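Local coordinates for CG14216 (Drosophila melanogaster, PDB 3P9Y), which probably removes phosphate from phosphoserine in the C-terminal domain of RNA polymerase II, acting in RNA processing and termination, at residues 10-24 against 36-48. The protein carries 2 engineered substitutions. Sequence-based numbering, arbitrary orientation.
Sequences LAVAVVDSSNMNRSM and NVRSYGTGERVKL. Engineered in segment 10-24: Asp16 (natural residue Cys).
Val12, Val14 and Asp16 on one strand and Arg38 and Tyr40 on its parallel neighbour exchange backbone hydrogen bonds in the beta-alpha-beta unit whose crossover is helix 22-32, within a fold like that of low-molecular-weight protein tyrosine phosphatases. Val14 N gives its hydrogen to Arg38 O at 2.9 Å, nearly in line with the carbonyl. Beta-branched valines suit these extended backbones: Val14 CG2 meets Val37 CG2 beneath helix 22-32, while on the other face Ala13 is small enough for its CB to sit at the edge of the Tyr40 ring, near the ring plane, 4.1 Å from CE2. Val15 CG1, anti to the backbone N (chi1 -173°), presses on Thr42 CG2 at a tight 3.5 Å.

Beyond the strand ends lies the P-loop, whose backbone N atoms, from Ser17, Ser18, Met20 and Asn21, bind a modified side chain of the bound peptide together with Arg22 NE. Gly41 passes close under this loop, where a CB would clash with Ser17 O and Asn19 N. Gly43 N donates to Ser17 O at 2.9 Å, and Lys47 N to Ser18 OG at 3.1 Å. Met20, long and flexible, bends at chi2 (-67°) to cross Val46 and Leu48: Met20 CE lies against Val46 CG1, and Met20 CG is 3.7 Å from Leu48 CD1. With an alanine here, Val46 CG1 and Leu48 CD1 would probably lose the thioether chain that lies across them, leaving a gap beside the peptide-binding loop.

Farther in, Ser39 OG hydrogen-bonds to Lys96 and His27, which link strand 36-41 to residues outside the two segments. Asp16, an engineered replacement of the natural cysteine, ties the loop to the helix start: its OD1 takes Asn19 N in an Asx motif, and Ser23 N reaches OD2 from above the carboxylate plane at 2.9 Å.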
ATOM      1  N   LEU A  10     -14.405  -6.672   4.103  1.00 23.38           N
ATOM      2  CA  LEU A  10     -13.902  -5.438   3.514  1.00 22.04           C
ATOM      3  C   LEU A  10     -13.023  -5.720   2.309  1.00 20.90           C
ATOM      4  O   LEU A  10     -12.219  -6.650   2.323  1.00 21.11           O
ATOM      5  CB  LEU A  10     -13.074  -4.657   4.538  1.00 20.47           C
ATOM      6  CG  LEU A  10     -13.807  -4.166   5.784  1.00 22.36           C
ATOM      7  CD1 LEU A  10     -12.807  -3.715   6.825  1.00 20.66           C
ATOM      8  CD2 LEU A  10     -14.767  -3.039   5.441  1.00 22.20           C
ATOM      9  N   ALA A  11     -13.182  -4.910   1.267  1.00 19.06           N
ATOM     10  CA  ALA A  11     -12.238  -4.879   0.164  1.00 19.01           C
ATOM     11  C   ALA A  11     -11.268  -3.734   0.424  1.00 18.15           C
ATOM     12  O   ALA A  11     -11.660  -2.565   0.440  1.00 17.73           O
ATOM     13  CB  ALA A  11     -12.961  -4.685  -1.160  1.00 20.27           C
ATOM     14  N   VAL A  12     -10.002  -4.075   0.637  1.00 16.86           N
ATOM     15  CA  VAL A  12      -9.003  -3.110   1.065  1.00 16.28           C
ATOM     16  C   VAL A  12      -7.936  -2.920  -0.008  1.00 16.12           C
ATOM     17  O   VAL A  12      -7.557  -3.866  -0.692  1.00 16.20           O
ATOM     18  CB  VAL A  12      -8.308  -3.588   2.367  1.00 17.93           C
ATOM     19  CG1 VAL A  12      -7.220  -2.608   2.796  1.00 17.08           C
ATOM     20  CG2 VAL A  12      -9.329  -3.782   3.477  1.00 17.53           C
ATOM     21  N   ALA A  13      -7.458  -1.692  -0.156  1.00 14.86           N
ATOM     22  CA  ALA A  13      -6.274  -1.432  -0.961  1.00 16.26           C
ATOM     23  C   ALA A  13      -5.263  -0.682  -0.107  1.00 15.12           C
ATOM     24  O   ALA A  13      -5.641   0.088   0.763  1.00 14.05           O
ATOM     25  CB  ALA A  13      -6.625  -0.628  -2.203  1.00 16.45           C
ATOM     26  N   VAL A  14      -3.981  -0.939  -0.347  1.00 15.18           N
ATOM     27  CA  VAL A  14      -2.904  -0.182   0.270  1.00 14.13           C
ATOM     28  C   VAL A  14      -2.073   0.420  -0.853  1.00 15.55           C
ATOM     29  O   VAL A  14      -1.751  -0.260  -1.830  1.00 15.09           O
ATOM     30  CB  VAL A  14      -2.022  -1.070   1.156  1.00 15.25           C
ATOM     31  CG1 VAL A  14      -0.981  -0.225   1.877  1.00 14.75           C
ATOM     32  CG2 VAL A  14      -2.883  -1.823   2.162  1.00 14.60           C
ATOM     33  N   VAL A  15      -1.732   1.695  -0.710  1.00 14.44           N
ATOM     34  CA  VAL A  15      -1.165   2.459  -1.805  1.00 14.95           C
ATOM     35  C   VAL A  15       0.057   3.257  -1.347  1.00 16.31           C
ATOM     36  O   VAL A  15       0.031   3.920  -0.305  1.00 14.62           O
ATOM     37  CB  VAL A  15      -2.226   3.419  -2.388  1.00 16.30           C
ATOM     38  CG1 VAL A  15      -1.706   4.105  -3.633  1.00 16.88           C
ATOM     39  CG2 VAL A  15      -3.519   2.658  -2.688  1.00 15.49           C
ATOM     40  N   ASP A  16       1.130   3.173  -2.125  1.00 16.83           N
ATOM     41  CA  ASP A  16       2.336   3.954  -1.875  1.00 17.13           C
ATOM     42  C   ASP A  16       2.728   4.625  -3.190  1.00 18.57           C
ATOM     43  O   ASP A  16       1.862   4.937  -4.006  1.00 19.35           O
ATOM     44  CB  ASP A  16       3.463   3.059  -1.345  1.00 16.85           C
ATOM     45  CG  ASP A  16       3.792   1.920  -2.288  1.00 18.00           C
ATOM     46  OD1 ASP A  16       3.356   1.979  -3.451  1.00 17.04           O
ATOM     47  OD2 ASP A  16       4.477   0.961  -1.869  1.00 17.81           O
ATOM     48  N   SER A  17       4.019   4.834  -3.412  1.00 18.80           N
ATOM     49  CA  SER A  17       4.463   5.476  -4.643  1.00 21.38           C
ATOM     50  C   SER A  17       4.794   4.486  -5.762  1.00 21.10           C
ATOM     51  O   SER A  17       4.231   4.573  -6.852  1.00 22.01           O
ATOM     52  CB  SER A  17       5.667   6.376  -4.373  1.00 22.16           C
ATOM     53  OG  SER A  17       5.967   7.148  -5.522  1.00 25.69           O
ATOM     54  N   SER A  18       5.694   3.543  -5.497  1.00 20.56           N
ATOM     55  CA  SER A  18       6.192   2.658  -6.549  1.00 21.67           C
ATOM     56  C   SER A  18       5.627   1.244  -6.470  1.00 20.53           C
ATOM     57  O   SER A  18       5.951   0.398  -7.302  1.00 21.07           O
ATOM     58  CB  SER A  18       7.723   2.599  -6.507  1.00 23.28           C
ATOM     59  OG  SER A  18       8.289   3.868  -6.789  1.00 25.68           O
ATOM     60  N   ASN A  19       4.778   1.000  -5.475  1.00 19.91           N
ATOM     61  CA  ASN A  19       4.201  -0.321  -5.229  1.00 18.97           C
ATOM     62  C   ASN A  19       5.309  -1.360  -5.085  1.00 18.69           C
ATOM     63  O   ASN A  19       5.237  -2.450  -5.658  1.00 19.76           O
ATOM     64  CB  ASN A  19       3.242  -0.700  -6.357  1.00 19.08           C
ATOM     65  CG  ASN A  19       2.435  -1.949  -6.057  1.00 19.36           C
ATOM     66  OD1 ASN A  19       2.075  -2.240  -4.917  1.00 18.74           O
ATOM     67  ND2 ASN A  19       2.139  -2.688  -7.098  1.00 19.09           N
ATOM     68  N   MET A  20       6.325  -1.002  -4.305  1.00 18.44           N
ATOM     69  CA  MET A  20       7.533  -1.812  -4.146  1.00 19.32           C
ATOM     70  C   MET A  20       7.781  -2.207  -2.695  1.00 18.92           C
ATOM     71  O   MET A  20       7.939  -3.383  -2.388  1.00 18.51           O
ATOM     72  CB  MET A  20       8.757  -1.040  -4.643  1.00 19.33           C
ATOM     73  CG  MET A  20       9.132  -1.338  -6.078  1.00 22.72           C
ATOM     74  SD  MET A  20       9.730  -3.026  -6.310  1.00 22.38           S
ATOM     75  CE  MET A  20       9.599  -3.144  -8.088  1.00 25.45           C
ATOM     76  N   ASN A  21       7.839  -1.219  -1.810  1.00 17.96           N
ATOM     77  CA  ASN A  21       8.221  -1.466  -0.425  1.00 18.66           C
ATOM     78  C   ASN A  21       7.033  -1.435   0.528  1.00 17.98           C
ATOM     79  O   ASN A  21       6.536  -2.479   0.940  1.00 17.25           O
ATOM     80  CB  ASN A  21       9.269  -0.442   0.019  1.00 19.58           C
ATOM     81  CG  ASN A  21       9.732  -0.657   1.445  1.00 19.08           C
ATOM     82  OD1 ASN A  21       9.783  -1.787   1.934  1.00 20.92           O
ATOM     83  ND2 ASN A  21      10.083   0.428   2.119  1.00 18.77           N
ATOM     84  N   ARG A  22       6.580  -0.234   0.869  1.00 17.52           N
ATOM     85  CA  ARG A  22       5.592  -0.052   1.933  1.00 16.55           C
ATOM     86  C   ARG A  22       4.253  -0.737   1.657  1.00 15.43           C
ATOM     87  O   ARG A  22       3.699  -1.395   2.538  1.00 15.17           O
ATOM     88  CB  ARG A  22       5.385   1.444   2.193  1.00 17.46           C
ATOM     89  CG  ARG A  22       6.587   2.129   2.851  1.00 17.25           C
ATOM     90  CD  ARG A  22       6.493   3.659   2.763  1.00 18.17           C
ATOM     91  NE  ARG A  22       6.526   4.128   1.378  1.00 18.10           N
ATOM     92  CZ  ARG A  22       6.339   5.391   1.001  1.00 18.48           C
ATOM     93  NH1 ARG A  22       6.100   6.332   1.904  1.00 18.77           N
ATOM     94  NH2 ARG A  22       6.395   5.712  -0.282  1.00 18.59           N
ATOM     95  N   SER A  23       3.724  -0.587   0.446  1.00 15.20           N
ATOM     96  CA  SER A  23       2.425  -1.172   0.124  1.00 15.62           C
ATOM     97  C   SER A  23       2.503  -2.694   0.073  1.00 15.42           C
ATOM     98  O   SER A  23       1.533  -3.378   0.371  1.00 15.15           O
ATOM     99  CB  SER A  23       1.896  -0.649  -1.212  1.00 16.16           C
ATOM    100  OG  SER A  23       2.617  -1.194  -2.304  1.00 17.37           O
ATOM    101  N   MET A  24       3.656  -3.222  -0.307  1.00 15.98           N
ATOM    102  CA  MET A  24       3.804  -4.664  -0.468  1.00 16.46           C
ATOM    103  C   MET A  24       4.018  -5.363   0.871  1.00 16.03           C
ATOM    104  O   MET A  24       3.569  -6.485   1.068  1.00 15.56           O
ATOM    105  CB  MET A  24       4.948  -4.972  -1.432  1.00 17.64           C
ATOM    106  CG  MET A  24       4.636  -4.546  -2.857  1.00 18.06           C
ATOM    107  SD  MET A  24       3.130  -5.332  -3.469  1.00 18.59           S
ATOM    108  CE  MET A  24       3.784  -6.919  -3.988  1.00 19.53           C
ATOM    109  N   ASN A  36      -9.046  -9.315   2.296  1.00 20.71           N
ATOM    110  CA  ASN A  36      -9.076  -9.123   0.853  1.00 20.72           C
ATOM    111  C   ASN A  36      -8.347  -7.829   0.516  1.00 19.55           C
ATOM    112  O   ASN A  36      -8.912  -6.750   0.646  1.00 18.29           O
ATOM    113  CB  ASN A  36     -10.528  -9.047   0.378  1.00 20.34           C
ATOM    114  CG  ASN A  36     -10.654  -8.729  -1.106  1.00 22.51           C
ATOM    115  OD1 ASN A  36      -9.664  -8.666  -1.833  1.00 22.65           O
ATOM    116  ND2 ASN A  36     -11.885  -8.528  -1.558  1.00 23.28           N
ATOM    117  N   VAL A  37      -7.090  -7.932   0.097  1.00 19.42           N
ATOM    118  CA  VAL A  37      -6.267  -6.743  -0.088  1.00 18.55           C
ATOM    119  C   VAL A  37      -5.602  -6.704  -1.464  1.00 19.29           C
ATOM    120  O   VAL A  37      -5.178  -7.733  -1.996  1.00 19.98           O
ATOM    121  CB  VAL A  37      -5.194  -6.643   1.031  1.00 18.07           C
ATOM    122  CG1 VAL A  37      -4.349  -7.917   1.087  1.00 17.93           C
ATOM    123  CG2 VAL A  37      -4.314  -5.408   0.840  1.00 16.40           C
ATOM    124  N   ARG A  38      -5.534  -5.503  -2.037  1.00 17.91           N
ATOM    125  CA  ARG A  38      -4.793  -5.248  -3.270  1.00 18.20           C
ATOM    126  C   ARG A  38      -3.881  -4.059  -3.019  1.00 17.33           C
ATOM    127  O   ARG A  38      -4.127  -3.281  -2.106  1.00 17.28           O
ATOM    128  CB  ARG A  38      -5.745  -4.948  -4.434  1.00 20.22           C
ATOM    129  CG  ARG A  38      -6.639  -6.113  -4.818  1.00 23.90           C
ATOM    130  CD  ARG A  38      -7.441  -5.816  -6.074  1.00 28.41           C
ATOM    131  NE  ARG A  38      -8.127  -7.002  -6.583  1.00 34.54           N
ATOM    132  CZ  ARG A  38      -9.296  -7.448  -6.131  1.00 37.56           C
ATOM    133  NH1 ARG A  38      -9.925  -6.813  -5.146  1.00 35.72           N
ATOM    134  NH2 ARG A  38      -9.838  -8.536  -6.665  1.00 40.77           N
ATOM    135  N   SER A  39      -2.823  -3.918  -3.810  1.00 17.14           N
ATOM    136  CA  SER A  39      -1.861  -2.841  -3.591  1.00 18.07           C
ATOM    137  C   SER A  39      -1.529  -2.103  -4.879  1.00 18.08           C
ATOM    138  O   SER A  39      -1.588  -2.676  -5.965  1.00 17.83           O
ATOM    139  CB  SER A  39      -0.572  -3.388  -2.971  1.00 16.85           C
ATOM    140  OG  SER A  39       0.005  -4.388  -3.791  1.00 16.23           O
ATOM    141  N   TYR A  40      -1.162  -0.832  -4.739  1.00 17.79           N
ATOM    142  CA  TYR A  40      -0.842   0.015  -5.881  1.00 18.51           C
ATOM    143  C   TYR A  40       0.181   1.088  -5.506  1.00 18.73           C
ATOM    144  O   TYR A  40       0.442   1.327  -4.328  1.00 17.75           O
ATOM    145  CB  TYR A  40      -2.114   0.693  -6.399  1.00 18.63           C
ATOM    146  CG  TYR A  40      -3.235  -0.267  -6.696  1.00 18.36           C
ATOM    147  CD1 TYR A  40      -3.338  -0.879  -7.937  1.00 19.94           C
ATOM    148  CD2 TYR A  40      -4.185  -0.571  -5.735  1.00 18.40           C
ATOM    149  CE1 TYR A  40      -4.358  -1.768  -8.213  1.00 20.59           C
ATOM    150  CE2 TYR A  40      -5.210  -1.456  -5.999  1.00 20.24           C
ATOM    151  CZ  TYR A  40      -5.292  -2.051  -7.241  1.00 22.14           C
ATOM    152  OH  TYR A  40      -6.310  -2.936  -7.510  1.00 22.89           O
ATOM    153  N   GLY A  41       0.757   1.724  -6.521  1.00 19.15           N
ATOM    154  CA  GLY A  41       1.600   2.891  -6.338  1.00 19.38           C
ATOM    155  C   GLY A  41       0.953   4.044  -7.082  1.00 20.09           C
ATOM    156  O   GLY A  41       0.078   3.818  -7.905  1.00 20.89           O
ATOM    157  N   THR A  42       1.370   5.274  -6.800  1.00 21.16           N
ATOM    158  CA  THR A  42       0.762   6.444  -7.427  1.00 22.50           C
ATOM    159  C   THR A  42       1.740   7.200  -8.329  1.00 24.45           C
ATOM    160  O   THR A  42       1.339   8.084  -9.081  1.00 25.86           O
ATOM    161  CB  THR A  42       0.209   7.425  -6.375  1.00 21.18           C
ATOM    162  OG1 THR A  42       1.229   7.730  -5.417  1.00 20.57           O
ATOM    163  CG2 THR A  42      -0.992   6.829  -5.663  1.00 20.07           C
ATOM    164  N   GLY A  43       3.021   6.856  -8.248  1.00 24.17           N
ATOM    165  CA  GLY A  43       4.030   7.497  -9.070  1.00 26.60           C
ATOM    166  C   GLY A  43       3.792   7.289 -10.557  1.00 28.70           C
ATOM    167  O   GLY A  43       3.002   6.440 -10.965  1.00 27.13           O
ATOM    168  N   GLU A  44       4.479   8.077 -11.374  1.00 31.79           N
ATOM    169  CA  GLU A  44       4.408   7.912 -12.817  1.00 34.27           C
ATOM    170  C   GLU A  44       5.171   6.655 -13.212  1.00 32.71           C
ATOM    171  O   GLU A  44       4.817   5.979 -14.174  1.00 33.67           O
ATOM    172  CB  GLU A  44       4.993   9.139 -13.524  1.00 36.20           C
ATOM    173  CG  GLU A  44       4.146  10.393 -13.369  1.00 41.20           C
ATOM    174  CD  GLU A  44       4.792  11.622 -13.987  1.00 52.07           C
ATOM    175  OE1 GLU A  44       6.024  11.606 -14.215  1.00 53.29           O
ATOM    176  OE2 GLU A  44       4.065  12.608 -14.240  1.00 56.10           O
ATOM    177  N   ARG A  45       6.212   6.343 -12.449  1.00 31.95           N
ATOM    178  CA  ARG A  45       7.041   5.177 -12.723  1.00 32.81           C
ATOM    179  C   ARG A  45       7.519   4.518 -11.434  1.00 30.69           C
ATOM    180  O   ARG A  45       7.535   5.138 -10.368  1.00 29.13           O
ATOM    181  CB  ARG A  45       8.252   5.584 -13.568  1.00 37.89           C
ATOM    182  CG  ARG A  45       7.891   6.174 -14.920  1.00 45.39           C
ATOM    183  CD  ARG A  45       9.108   6.760 -15.613  1.00 58.20           C
ATOM    184  NE  ARG A  45       8.762   7.373 -16.893  1.00 74.67           N
ATOM    185  CZ  ARG A  45       9.630   8.001 -17.682  1.00 87.32           C
ATOM    186  NH1 ARG A  45      10.905   8.103 -17.328  1.00 92.41           N
ATOM    187  NH2 ARG A  45       9.224   8.527 -18.830  1.00 93.42           N
ATOM    188  N   VAL A  46       7.909   3.254 -11.545  1.00 28.98           N
ATOM    189  CA  VAL A  46       8.497   2.520 -10.431  1.00 27.95           C
ATOM    190  C   VAL A  46       9.949   2.947 -10.243  1.00 28.53           C
ATOM    191  O   VAL A  46      10.724   2.950 -11.192  1.00 30.08           O
ATOM    192  CB  VAL A  46       8.444   1.004 -10.685  1.00 26.91           C
ATOM    193  CG1 VAL A  46       9.061   0.245  -9.521  1.00 24.97           C
ATOM    194  CG2 VAL A  46       7.008   0.564 -10.924  1.00 25.71           C
ATOM    195  N   LYS A  47      10.316   3.302  -9.017  1.00 28.01           N
ATOM    196  CA  LYS A  47      11.645   3.834  -8.745  1.00 28.98           C
ATOM    197  C   LYS A  47      12.307   3.150  -7.557  1.00 28.58           C
ATOM    198  O   LYS A  47      11.829   3.256  -6.431  1.00 29.96           O
ATOM    199  CB  LYS A  47      11.566   5.340  -8.477  1.00 31.82           C
ATOM    200  CG  LYS A  47      11.152   6.177  -9.680  1.00 34.82           C
ATOM    201  CD  LYS A  47      11.341   7.663  -9.399  1.00 41.59           C
ATOM    202  CE  LYS A  47      11.165   8.514 -10.652  1.00 49.10           C
ATOM    203  NZ  LYS A  47       9.783   8.454 -11.210  1.00 46.34           N
ATOM    204  N   LEU A  48      13.410   2.455  -7.816  1.00 28.00           N
ATOM    205  CA  LEU A  48      14.211   1.844  -6.761  1.00 29.08           C
ATOM    206  C   LEU A  48      15.547   2.562  -6.648  1.00 29.48           C
ATOM    207  O   LEU A  48      16.047   3.101  -7.632  1.00 30.30           O
ATOM    208  CB  LEU A  48      14.458   0.362  -7.051  1.00 28.24           C
ATOM    209  CG  LEU A  48      13.261  -0.575  -6.906  1.00 28.15           C
ATOM    210  CD1 LEU A  48      12.192  -0.254  -7.926  1.00 27.83           C
ATOM    211  CD2 LEU A  48      13.702  -2.021  -7.046  1.00 29.14           C
TER
HETATM  212  O   HOH W   1     -11.305  -8.475   3.873  1.00 19.83           O
HETATM  213  O   HOH W   2      -9.167  -5.739  -2.194  1.00 18.88           O
HETATM  214  O   HOH W   3       3.514   9.073  -5.808  1.00 23.80           O
HETATM  215  O   HOH W   4       7.545   6.412  -7.955  1.00 27.89           O